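Local coordinates for protein-glutamine gamma-glutamyltransferase 2 (Pagrus major, PDB 1G0D), which probably catalyses the calcium-dependent cross-linking of proteins by joining peptide-bound glutamine to lysine or to other primary amines, at residues E26-R31 with F180-D186; V419-I423 with D435-K441; R472-K478 with I491-E497. All coordinates share one frame; numbering follows the deposited sequence.

Contact 1 of 3, residues E26-R31 with F180-D186; sequences EIDRER and FEDYVMD
Arg31 and Asp186 meet as a two-pronged salt bridge: Arg31 NH1 reaches Asp186 OD2 over a very short 2.5 Å, and Arg31 NH2 meets the syn lone pair of Asp186 OD1 at 2.9 Å. Guanidinium and carboxylate planes are nearly coplanar, 12° apart, which lets both bonds run almost straight. From its NE, Arg31 gives a tilted bond of 2.9 Å to Asp28 OD1, so the cation lies between two acids; Asp28 is itself held by an Asx turn to Glu30 N. The Arg31 chain is extended from CG to NE (chi2 176°, chi3 -175°), which carries the head across the gap, and Met185 CE rests over one of its faces, 3.6 Å from Arg31 NH2. A leucine in place of Arg31 would probably leave Asp28 and Asp186 without their shared cation.

Apolar packing lies deeper. Ile27 CG1 presses obliquely on Phe180 CD1 at 3.2 Å, Ile27 CG2 rests on Met185 CB, and Glu26 CB packs obliquely against Phe180 CB and CG before its carboxylate turns off to Arg655.

Two waters bridge the backbones. One molecule joins Glu26 O to Phe180 O; a second links Ile27 O, Tyr183 N and Arg31 NH1.

Tyr183 is both the third residue of a type II turn from Glu181 to Val184 and the N-cap of helix 184-193. The whole is an interdomain seam of the transglutaminase fold, a loop of the N-terminal beta-sandwich docked by a salt-bridge network on a helix start of the catalytic core.

Contact 2 of 3, residues V419-I423 with D435-K441; sequences VGKNI and DVTLHYK. With SO4 (sulfate ion), chain B.
Val419 approaches Lys441 through its carbonyl: Val419 O is 3.6 Å from Lys441 NZ, which finds its hydrogen bonds beyond it, at Val394 O and Asn395 OD1. Bends at chi3 and chi4 lead the Lys441 chain past the next residue, where Gly420 O lies 3.6 Å from Lys441 CE. Gly420 has positive phi, and a CB there would point toward Lys441 and come close to its CE. Lys421 turns its own chain off toward His416 O and the ring of Trp167, but its carbonyl faces back: Lys421 O stands 3.4 Å from Thr437 OG1. Asn422 brings its CA close to the same hydroxyl.

Ile423 makes the largest single contribution. Its carbonyl takes a 2.8 Å hydrogen bond from Val436 N to Ile423 O, with an angle of 155° at the hydrogen and the donor tilted 32° from the carbonyl plane. The two side-chain branches part company: Ile423 CG1 crosses Thr437 at about a right angle, 3.4 Å from Thr437 CG2, while Ile423 CG2 fits beside Val436 CG1 and comes 3.8 Å from Tyr440 CE1. Thr437 is fixed for this role by Asp435. With OG1 anti to the carbonyl carbon (chi1 -40°), Thr437 OG1 donates to Asp435 OD1 over 2.5 Å, and Thr437 N meets that same oxygen at 2.9 Å; one carboxylate oxygen thus receives two bonds.

Beyond the packing, His439 NE2 makes a weak bond to a sulfate that Arg291 and Trp351 also hold, and Tyr440 OH pairs with Trp334. The arrangement is an Asx turn starting a short, weakly bonded helix in the catalytic core, next to Asn395 and Glu434, which by similarity probably bind calcium.

Contact 3 of 3, residues R472-K478 with I491-E497; sequences RLQLSIK and IVEVKNE
Lys478 reaches across to the neighbouring strand and ends on Glu493. Its CB starts 4.1 Å from Ile491 O, and Lys478 CG, closer in, lies 3.4 Å from that carbonyl oxygen and beside Ile491 CB. Extended beyond CG, the chain then runs obliquely over the sheet until Lys478 CE packs 3.5 Å from Glu493 CB. At the tip, Lys478 NZ makes a 2.6 Å salt bridge to Glu493 OE2, dropping in from above the carboxylate plane, 73° out of it. The same oxygen is met on its anti side by Lys495 NZ at 3.0 Å, so two ammonium groups share Glu493 OE2 and would be expected to favour its charged form. Lys495 NZ also gives a weak bond to Ser476 OG.

These residues lie on one face of an antiparallel beta hairpin, strands 473-479 and 488-496, in the first of the two C-terminal beta-barrel domains of transglutaminases; Ser476, Ile477 and Lys478 belong to a GTP site inferred by similarity. Gln474 with Lys495, Ser476 with Glu493 and Lys478 with Ile491 are the hydrogen-bonded pairs.

The other face is mostly apolar. Leu475, its CG anti to the backbone N (chi1 -152°), lays CD1 3.5 Å from Val494 CG2 and 3.9 Å from Val492 CG1. Leu473 CD1 touches Asn496 CB at 3.6 Å, the Asn496 amide turning to Val532 O, and Ile477 CG1 lies beside Val492 CG2. Strands 502-513 and 558-566 pack against this side, while Ile477 also reaches Ala578 of the inferred nucleotide site. At the open end of the hairpin Glu497 N bonds to Arg472 O, and Arg472 NH1 donates to Gln474 OE1.

How the contacts relate
Read from the N terminus, contact 1 closes the longest loop, bringing 26-31 back to 180-186 across 148 residues and so tying the N-terminal sandwich to the catalytic core. Contact 2 opens later and closes a short excursion of 11 residues within that core, between 419-423 and 435-441. Contact 3 follows in the first barrel domain, closing a hairpin with 12 residues between its segments, strand ends included. The three stand in series, with no nesting or crossing. Contacts 2 and 3 share one side of the chain's centre, their nearest atoms about 12 Å apart; contact 1 lies on the opposite side, its centre about 57 Å from that of contact 3.

Contact 1 of 3, residues E26-R31 with F180-D186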
loop_
_atom_site.group_PDB
_atom_site.type_symbol
_atom_site.label_atom_id
_atom_site.label_comp_id
_atom_site.label_asym_id
_atom_site.label_seq_id
_atom_site.Cartn_x
_atom_site.Cartn_y
_atom_site.Cartn_z
ATOM N N GLU A 26 -20.199 9.189 -2.052
ATOM C CA GLU A 26 -19.097 9.976 -1.473
ATOM C C GLU A 26 -18.293 10.532 -2.642
ATOM O O GLU A 26 -17.749 11.613 -2.570
ATOM C CB GLU A 26 -18.175 9.091 -0.656
ATOM C CG GLU A 26 -18.762 8.695 0.605
ATOM C CD GLU A 26 -19.106 9.902 1.385
ATOM O OE1 GLU A 26 -18.248 10.344 2.168
ATOM O OE2 GLU A 26 -20.229 10.428 1.213
ATOM N N ILE A 27 -18.233 9.735 -3.713
ATOM C CA ILE A 27 -17.553 10.055 -4.960
ATOM C C ILE A 27 -18.240 11.233 -5.683
ATOM O O ILE A 27 -17.566 12.183 -6.052
ATOM C CB ILE A 27 -17.550 8.799 -5.917
ATOM C CG1 ILE A 27 -16.812 7.630 -5.259
ATOM C CG2 ILE A 27 -16.875 9.117 -7.241
ATOM C CD1 ILE A 27 -17.123 6.269 -5.895
ATOM N N ASP A 28 -19.563 11.174 -5.881
ATOM C CA ASP A 28 -20.319 12.223 -6.583
ATOM C C ASP A 28 -21.842 11.945 -6.484
ATOM O O ASP A 28 -22.271 10.800 -6.521
ATOM C CB ASP A 28 -19.891 12.248 -8.057
ATOM C CG ASP A 28 -20.163 13.596 -8.749
ATOM O OD1 ASP A 28 -19.499 13.913 -9.766
ATOM O OD2 ASP A 28 -21.043 14.353 -8.295
ATOM N N ARG A 29 -22.652 13.000 -6.383
ATOM C CA ARG A 29 -24.118 12.904 -6.291
ATOM C C ARG A 29 -24.808 13.290 -7.570
ATOM O O ARG A 29 -25.919 12.851 -7.848
ATOM C CB ARG A 29 -24.638 13.852 -5.249
ATOM C CG ARG A 29 -24.637 13.254 -3.922
ATOM C CD ARG A 29 -24.517 14.313 -2.903
ATOM N NE ARG A 29 -23.498 13.914 -1.955
ATOM C CZ ARG A 29 -23.641 13.987 -0.641
ATOM N NH1 ARG A 29 -22.644 13.594 0.159
ATOM N NH2 ARG A 29 -24.776 14.464 -0.142
ATOM N N GLU A 30 -24.145 14.143 -8.340
ATOM C CA GLU A 30 -24.689 14.626 -9.590
ATOM C C GLU A 30 -24.523 13.686 -10.767
ATOM O O GLU A 30 -25.105 13.934 -11.822
ATOM C CB GLU A 30 -24.099 15.991 -9.920
ATOM C CG GLU A 30 -24.082 16.987 -8.735
ATOM C CD GLU A 30 -25.432 17.121 -7.998
ATOM O OE1 GLU A 30 -26.514 16.979 -8.638
ATOM O OE2 GLU A 30 -25.403 17.380 -6.761
ATOM N N ARG A 31 -23.729 12.621 -10.623
ATOM C CA ARG A 31 -23.620 11.659 -11.718
ATOM C C ARG A 31 -23.843 10.252 -11.197
ATOM O O ARG A 31 -23.400 9.916 -10.094
ATOM C CB ARG A 31 -22.280 11.751 -12.435
ATOM C CG ARG A 31 -21.100 11.894 -11.548
ATOM C CD ARG A 31 -19.829 11.865 -12.416
ATOM N NE ARG A 31 -18.618 11.879 -11.595
ATOM C CZ ARG A 31 -17.437 11.468 -12.020
ATOM N NH1 ARG A 31 -16.395 11.513 -11.198
ATOM N NH2 ARG A 31 -17.301 11.027 -13.270
ATOM N N PHE A 180 -12.412 8.487 -2.517
ATOM C CA PHE A 180 -13.662 9.171 -2.873
ATOM C C PHE A 180 -13.515 10.674 -3.080
ATOM O O PHE A 180 -14.520 11.391 -3.153
ATOM C CB PHE A 180 -14.736 8.897 -1.822
ATOM C CG PHE A 180 -15.010 7.436 -1.634
ATOM C CD1 PHE A 180 -15.101 6.584 -2.742
ATOM C CD2 PHE A 180 -15.117 6.902 -0.366
ATOM C CE1 PHE A 180 -15.287 5.234 -2.590
ATOM C CE2 PHE A 180 -15.307 5.560 -0.191
ATOM C CZ PHE A 180 -15.390 4.716 -1.305
ATOM N N GLU A 181 -12.260 11.136 -3.167
ATOM C CA GLU A 181 -11.940 12.549 -3.395
ATOM C C GLU A 181 -12.264 12.840 -4.835
ATOM O O GLU A 181 -12.288 11.940 -5.658
ATOM C CB GLU A 181 -10.469 12.830 -3.116
ATOM C CG GLU A 181 -10.098 12.768 -1.630
ATOM C CD GLU A 181 -10.678 13.903 -0.776
ATOM O OE1 GLU A 181 -9.917 14.842 -0.464
ATOM O OE2 GLU A 181 -11.871 13.857 -0.397
ATOM N N ASP A 182 -12.499 14.090 -5.168
ATOM C CA ASP A 182 -12.916 14.354 -6.529
ATOM C C ASP A 182 -12.065 13.824 -7.624
ATOM O O ASP A 182 -10.861 14.051 -7.629
ATOM C CB ASP A 182 -13.087 15.835 -6.771
ATOM C CG ASP A 182 -14.254 16.386 -6.054
ATOM O OD1 ASP A 182 -14.597 17.557 -6.292
ATOM O OD2 ASP A 182 -14.822 15.639 -5.243
ATOM N N TYR A 183 -12.729 13.142 -8.553
ATOM C CA TYR A 183 -12.134 12.585 -9.760
ATOM C C TYR A 183 -11.186 11.402 -9.643
ATOM O O TYR A 183 -10.721 10.857 -10.645
ATOM C CB TYR A 183 -11.473 13.710 -10.546
ATOM C CG TYR A 183 -12.356 14.926 -10.642
ATOM C CD1 TYR A 183 -11.926 16.159 -10.171
ATOM C CD2 TYR A 183 -13.648 14.832 -11.149
ATOM C CE1 TYR A 183 -12.757 17.262 -10.193
ATOM C CE2 TYR A 183 -14.491 15.926 -11.177
ATOM C CZ TYR A 183 -14.038 17.138 -10.696
ATOM O OH TYR A 183 -14.873 18.229 -10.701
ATOM N N VAL A 184 -10.916 10.967 -8.427
ATOM C CA VAL A 184 -10.023 9.836 -8.265
ATOM C C VAL A 184 -10.616 8.582 -8.939
ATOM O O VAL A 184 -9.876 7.665 -9.330
ATOM C CB VAL A 184 -9.764 9.585 -6.799
ATOM C CG1 VAL A 184 -9.208 8.195 -6.611
ATOM C CG2 VAL A 184 -8.810 10.669 -6.265
ATOM N N MET A 185 -11.945 8.531 -9.079
ATOM C CA MET A 185 -12.552 7.382 -9.715
ATOM C C MET A 185 -12.258 7.450 -11.210
ATOM O O MET A 185 -11.926 6.453 -11.848
ATOM C CB MET A 185 -14.064 7.382 -9.494
ATOM C CG MET A 185 -14.793 6.292 -10.270
ATOM S SD MET A 185 -16.553 6.528 -10.414
ATOM C CE MET A 185 -16.607 7.949 -11.569
ATOM N N ASP A 186 -12.379 8.633 -11.775
ATOM C CA ASP A 186 -12.137 8.799 -13.191
ATOM C C ASP A 186 -10.711 8.462 -13.590
ATOM O O ASP A 186 -10.485 7.912 -14.685
ATOM C CB ASP A 186 -12.447 10.215 -13.567
ATOM C CG ASP A 186 -13.840 10.581 -13.238
ATOM O OD1 ASP A 186 -14.611 10.656 -14.204
ATOM O OD2 ASP A 186 -14.161 10.786 -12.038
HETATM O O HOH W 1 -16.228 13.413 -3.652
HETATM O O HOH W 2 -15.873 12.814 -8.651
#

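Contact 2 of 3, residues V419-I423 with D435-K441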
loop_
_atom_site.group_PDB
_atom_site.type_symbol
_atom_site.label_atom_id
_atom_site.label_comp_id
_atom_site.label_asym_id
_atom_site.label_seq_id
_atom_site.Cartn_x
_atom_site.Cartn_y
_atom_site.Cartn_z
ATOM N N VAL A 419 12.856 -14.404 8.555
ATOM C CA VAL A 419 12.290 -13.386 7.678
ATOM C C VAL A 419 10.811 -13.426 7.959
ATOM O O VAL A 419 10.344 -14.361 8.609
ATOM C CB VAL A 419 12.437 -13.724 6.199
ATOM C CG1 VAL A 419 13.486 -12.880 5.574
ATOM C CG2 VAL A 419 12.742 -15.174 6.042
ATOM N N GLY A 420 10.078 -12.442 7.429
ATOM C CA GLY A 420 8.636 -12.384 7.619
ATOM C C GLY A 420 8.304 -12.360 9.086
ATOM O O GLY A 420 7.649 -13.269 9.630
ATOM N N LYS A 421 8.716 -11.282 9.732
ATOM C CA LYS A 421 8.535 -11.217 11.146
ATOM C C LYS A 421 7.212 -10.772 11.702
ATOM O O LYS A 421 6.531 -11.575 12.321
ATOM C CB LYS A 421 9.665 -10.414 11.772
ATOM C CG LYS A 421 10.337 -11.150 12.912
ATOM C CD LYS A 421 11.582 -11.887 12.450
ATOM C CE LYS A 421 12.759 -10.939 12.352
ATOM N NZ LYS A 421 14.043 -11.668 12.384
ATOM N N ASN A 422 6.805 -9.533 11.532
ATOM C CA ASN A 422 5.538 -9.217 12.165
ATOM C C ASN A 422 4.597 -8.678 11.143
ATOM O O ASN A 422 4.178 -7.540 11.217
ATOM C CB ASN A 422 5.748 -8.207 13.301
ATOM C CG ASN A 422 6.427 -8.834 14.543
ATOM O OD1 ASN A 422 6.090 -9.936 14.954
ATOM N ND2 ASN A 422 7.387 -8.120 15.137
ATOM N N ILE A 423 4.294 -9.505 10.163
ATOM C CA ILE A 423 3.392 -9.103 9.104
ATOM C C ILE A 423 2.261 -8.322 9.778
ATOM O O ILE A 423 1.595 -8.816 10.671
ATOM C CB ILE A 423 2.895 -10.350 8.382
ATOM C CG1 ILE A 423 3.936 -11.461 8.573
ATOM C CG2 ILE A 423 2.653 -10.054 6.927
ATOM C CD1 ILE A 423 4.520 -12.007 7.296
ATOM N N ASP A 435 -1.427 -8.190 13.984
ATOM C CA ASP A 435 -0.396 -9.097 13.497
ATOM C C ASP A 435 -1.032 -10.221 12.684
ATOM O O ASP A 435 -1.701 -11.093 13.197
ATOM C CB ASP A 435 0.432 -9.652 14.644
ATOM C CG ASP A 435 1.599 -10.479 14.158
ATOM O OD1 ASP A 435 1.360 -11.392 13.341
ATOM O OD2 ASP A 435 2.748 -10.223 14.578
ATOM N N VAL A 436 -0.762 -10.193 11.401
ATOM C CA VAL A 436 -1.340 -11.096 10.441
ATOM C C VAL A 436 -0.377 -12.235 10.014
ATOM O O VAL A 436 -0.652 -13.015 9.113
ATOM C CB VAL A 436 -1.845 -10.147 9.295
ATOM C CG1 VAL A 436 -1.144 -10.350 8.065
ATOM C CG2 VAL A 436 -3.296 -10.270 9.144
ATOM N N THR A 437 0.725 -12.389 10.743
ATOM C CA THR A 437 1.739 -13.389 10.387
ATOM C C THR A 437 1.225 -14.797 10.201
ATOM O O THR A 437 1.493 -15.455 9.190
ATOM C CB THR A 437 2.920 -13.407 11.422
ATOM O OG1 THR A 437 3.251 -12.064 11.812
ATOM C CG2 THR A 437 4.172 -14.048 10.810
ATOM N N LEU A 438 0.468 -15.283 11.164
ATOM C CA LEU A 438 -0.030 -16.634 11.024
ATOM C C LEU A 438 -0.895 -16.907 9.761
ATOM O O LEU A 438 -1.109 -18.056 9.424
ATOM C CB LEU A 438 -0.766 -17.019 12.297
ATOM C CG LEU A 438 -1.165 -18.484 12.246
ATOM C CD1 LEU A 438 0.032 -19.362 12.447
ATOM C CD2 LEU A 438 -2.169 -18.753 13.315
ATOM N N HIS A 439 -1.397 -15.878 9.067
ATOM C CA HIS A 439 -2.194 -16.099 7.842
ATOM C C HIS A 439 -1.195 -16.568 6.793
ATOM O O HIS A 439 -1.546 -17.211 5.795
ATOM C CB HIS A 439 -2.752 -14.811 7.229
ATOM C CG HIS A 439 -3.746 -14.077 8.059
ATOM N ND1 HIS A 439 -4.177 -14.515 9.292
ATOM C CD2 HIS A 439 -4.405 -12.916 7.817
ATOM C CE1 HIS A 439 -5.054 -13.653 9.784
ATOM N NE2 HIS A 439 -5.216 -12.677 8.907
ATOM N N TYR A 440 0.049 -16.137 6.990
ATOM C CA TYR A 440 1.114 -16.441 6.054
ATOM C C TYR A 440 1.917 -17.629 6.408
ATOM O O TYR A 440 2.309 -18.368 5.520
ATOM C CB TYR A 440 2.058 -15.261 5.892
ATOM C CG TYR A 440 1.447 -14.176 5.060
ATOM C CD1 TYR A 440 0.768 -13.112 5.652
ATOM C CD2 TYR A 440 1.555 -14.204 3.678
ATOM C CE1 TYR A 440 0.221 -12.104 4.887
ATOM C CE2 TYR A 440 1.010 -13.201 2.894
ATOM C CZ TYR A 440 0.347 -12.151 3.503
ATOM O OH TYR A 440 -0.149 -11.135 2.719
ATOM N N LYS A 441 2.173 -17.846 7.692
ATOM C CA LYS A 441 2.983 -19.002 8.000
ATOM C C LYS A 441 2.737 -19.710 9.309
ATOM O O LYS A 441 2.355 -19.104 10.294
ATOM C CB LYS A 441 4.467 -18.629 7.892
ATOM C CG LYS A 441 4.828 -17.238 8.362
ATOM C CD LYS A 441 6.061 -16.786 7.649
ATOM C CE LYS A 441 7.229 -16.656 8.608
ATOM N NZ LYS A 441 8.431 -17.336 8.031
HETATM S S SO4 B . -8.929 -11.610 8.075
HETATM O O1 SO4 B . -8.179 -12.515 7.344
HETATM O O2 SO4 B . -9.915 -11.070 7.217
HETATM O O3 SO4 B . -9.598 -12.440 8.972
HETATM O O4 SO4 B . -8.062 -10.704 8.776
#

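Contact 3 of 3, residues R472-K478 with I491-E497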
loop_
_atom_site.group_PDB
_atom_site.type_symbol
_atom_site.label_atom_id
_atom_site.label_comp_id
_atom_site.label_asym_id
_atom_site.label_seq_id
_atom_site.Cartn_x
_atom_site.Cartn_y
_atom_site.Cartn_z
ATOM N N ARG A 472 25.157 -20.987 27.767
ATOM C CA ARG A 472 26.038 -20.705 26.601
ATOM C C ARG A 472 26.093 -19.212 26.346
ATOM O O ARG A 472 25.396 -18.435 26.998
ATOM C CB ARG A 472 25.502 -21.405 25.355
ATOM C CG ARG A 472 24.055 -21.070 25.016
ATOM C CD ARG A 472 23.109 -22.213 25.401
ATOM N NE ARG A 472 22.702 -22.170 26.812
ATOM C CZ ARG A 472 21.841 -21.287 27.330
ATOM N NH1 ARG A 472 21.277 -20.359 26.561
ATOM N NH2 ARG A 472 21.554 -21.321 28.626
ATOM N N LEU A 473 26.929 -18.808 25.401
ATOM C CA LEU A 473 27.045 -17.401 25.090
ATOM C C LEU A 473 25.785 -16.883 24.389
ATOM O O LEU A 473 25.224 -17.558 23.526
ATOM C CB LEU A 473 28.276 -17.175 24.221
ATOM C CG LEU A 473 29.594 -16.702 24.874
ATOM C CD1 LEU A 473 29.551 -16.822 26.381
ATOM C CD2 LEU A 473 30.750 -17.536 24.316
ATOM N N GLN A 474 25.343 -15.686 24.765
ATOM C CA GLN A 474 24.162 -15.081 24.166
ATOM C C GLN A 474 24.434 -13.620 23.887
ATOM O O GLN A 474 24.658 -12.831 24.796
ATOM C CB GLN A 474 22.959 -15.218 25.096
ATOM C CG GLN A 474 22.658 -16.658 25.519
ATOM C CD GLN A 474 22.235 -17.559 24.351
ATOM O OE1 GLN A 474 22.212 -18.793 24.473
ATOM N NE2 GLN A 474 21.899 -16.945 23.215
ATOM N N LEU A 475 24.402 -13.263 22.611
ATOM C CA LEU A 475 24.691 -11.901 22.172
ATOM C C LEU A 475 23.401 -11.136 21.927
ATOM O O LEU A 475 22.444 -11.696 21.423
ATOM C CB LEU A 475 25.531 -11.964 20.882
ATOM C CG LEU A 475 26.522 -10.866 20.470
ATOM C CD1 LEU A 475 27.318 -10.328 21.641
ATOM C CD2 LEU A 475 27.448 -11.440 19.426
ATOM N N SER A 476 23.379 -9.856 22.283
ATOM C CA SER A 476 22.194 -9.031 22.089
ATOM C C SER A 476 22.570 -7.557 22.063
ATOM O O SER A 476 23.507 -7.175 22.744
ATOM C CB SER A 476 21.191 -9.288 23.219
ATOM O OG SER A 476 21.585 -8.658 24.432
ATOM N N ILE A 477 21.858 -6.748 21.275
ATOM C CA ILE A 477 22.113 -5.304 21.164
ATOM C C ILE A 477 20.921 -4.574 21.732
ATOM O O ILE A 477 19.793 -5.005 21.520
ATOM C CB ILE A 477 22.311 -4.871 19.683
ATOM C CG1 ILE A 477 23.542 -5.567 19.115
ATOM C CG2 ILE A 477 22.520 -3.384 19.574
ATOM C CD1 ILE A 477 23.474 -5.771 17.648
ATOM N N LYS A 478 21.149 -3.474 22.442
ATOM C CA LYS A 478 20.036 -2.751 23.045
ATOM C C LYS A 478 20.182 -1.258 22.975
ATOM O O LYS A 478 21.281 -0.747 22.999
ATOM C CB LYS A 478 19.879 -3.154 24.505
ATOM C CG LYS A 478 20.978 -4.062 25.043
ATOM C CD LYS A 478 20.452 -4.974 26.148
ATOM C CE LYS A 478 21.599 -5.485 27.025
ATOM N NZ LYS A 478 21.112 -6.357 28.144
ATOM N N ILE A 491 24.124 -0.624 23.911
ATOM C CA ILE A 491 24.846 -1.686 24.593
ATOM C C ILE A 491 24.803 -2.991 23.824
ATOM O O ILE A 491 23.789 -3.335 23.206
ATOM C CB ILE A 491 24.298 -1.948 25.985
ATOM C CG1 ILE A 491 24.382 -0.680 26.789
ATOM C CG2 ILE A 491 25.097 -3.013 26.676
ATOM C CD1 ILE A 491 23.099 0.017 26.751
ATOM N N VAL A 492 25.933 -3.692 23.839
ATOM C CA VAL A 492 26.073 -4.992 23.207
ATOM C C VAL A 492 26.367 -5.879 24.410
ATOM O O VAL A 492 27.424 -5.768 25.015
ATOM C CB VAL A 492 27.284 -5.019 22.215
ATOM C CG1 VAL A 492 27.483 -6.418 21.655
ATOM C CG2 VAL A 492 27.026 -4.062 21.070
ATOM N N GLU A 493 25.424 -6.747 24.779
ATOM C CA GLU A 493 25.628 -7.590 25.924
ATOM C C GLU A 493 25.803 -9.041 25.570
ATOM O O GLU A 493 25.026 -9.608 24.822
ATOM C CB GLU A 493 24.462 -7.425 26.881
ATOM C CG GLU A 493 24.378 -8.510 27.931
ATOM C CD GLU A 493 23.256 -8.288 28.929
ATOM O OE1 GLU A 493 23.535 -7.735 30.019
ATOM O OE2 GLU A 493 22.100 -8.675 28.621
ATOM N N VAL A 494 26.856 -9.635 26.117
ATOM C CA VAL A 494 27.180 -11.042 25.917
ATOM C C VAL A 494 26.787 -11.752 27.209
ATOM O O VAL A 494 27.311 -11.430 28.260
ATOM C CB VAL A 494 28.707 -11.227 25.719
ATOM C CG1 VAL A 494 28.993 -12.682 25.467
ATOM C CG2 VAL A 494 29.230 -10.325 24.590
ATOM N N LYS A 495 25.860 -12.695 27.155
ATOM C CA LYS A 495 25.451 -13.381 28.375
ATOM C C LYS A 495 25.990 -14.771 28.362
ATOM O O LYS A 495 25.632 -15.567 27.514
ATOM C CB LYS A 495 23.911 -13.493 28.503
ATOM C CG LYS A 495 23.179 -12.338 29.249
ATOM C CD LYS A 495 21.820 -11.941 28.604
ATOM C CE LYS A 495 21.866 -11.936 27.033
ATOM N NZ LYS A 495 22.272 -10.658 26.346
ATOM N N ASN A 496 26.847 -15.081 29.304
ATOM C CA ASN A 496 27.357 -16.427 29.370
ATOM C C ASN A 496 26.456 -17.193 30.330
ATOM O O ASN A 496 26.577 -17.041 31.530
ATOM C CB ASN A 496 28.810 -16.431 29.879
ATOM C CG ASN A 496 29.365 -17.831 30.026
ATOM O OD1 ASN A 496 28.666 -18.820 29.797
ATOM N ND2 ASN A 496 30.628 -17.928 30.416
ATOM N N GLU A 497 25.519 -17.977 29.838
ATOM C CA GLU A 497 24.734 -18.737 30.793
ATOM C C GLU A 497 25.253 -20.166 30.803
ATOM O O GLU A 497 24.502 -21.130 30.640
ATOM C CB GLU A 497 23.240 -18.725 30.469
ATOM C CG GLU A 497 22.762 -17.537 29.689
ATOM C CD GLU A 497 22.262 -17.974 28.331
ATOM O OE1 GLU A 497 21.080 -17.714 28.000
ATOM O OE2 GLU A 497 23.064 -18.596 27.595
#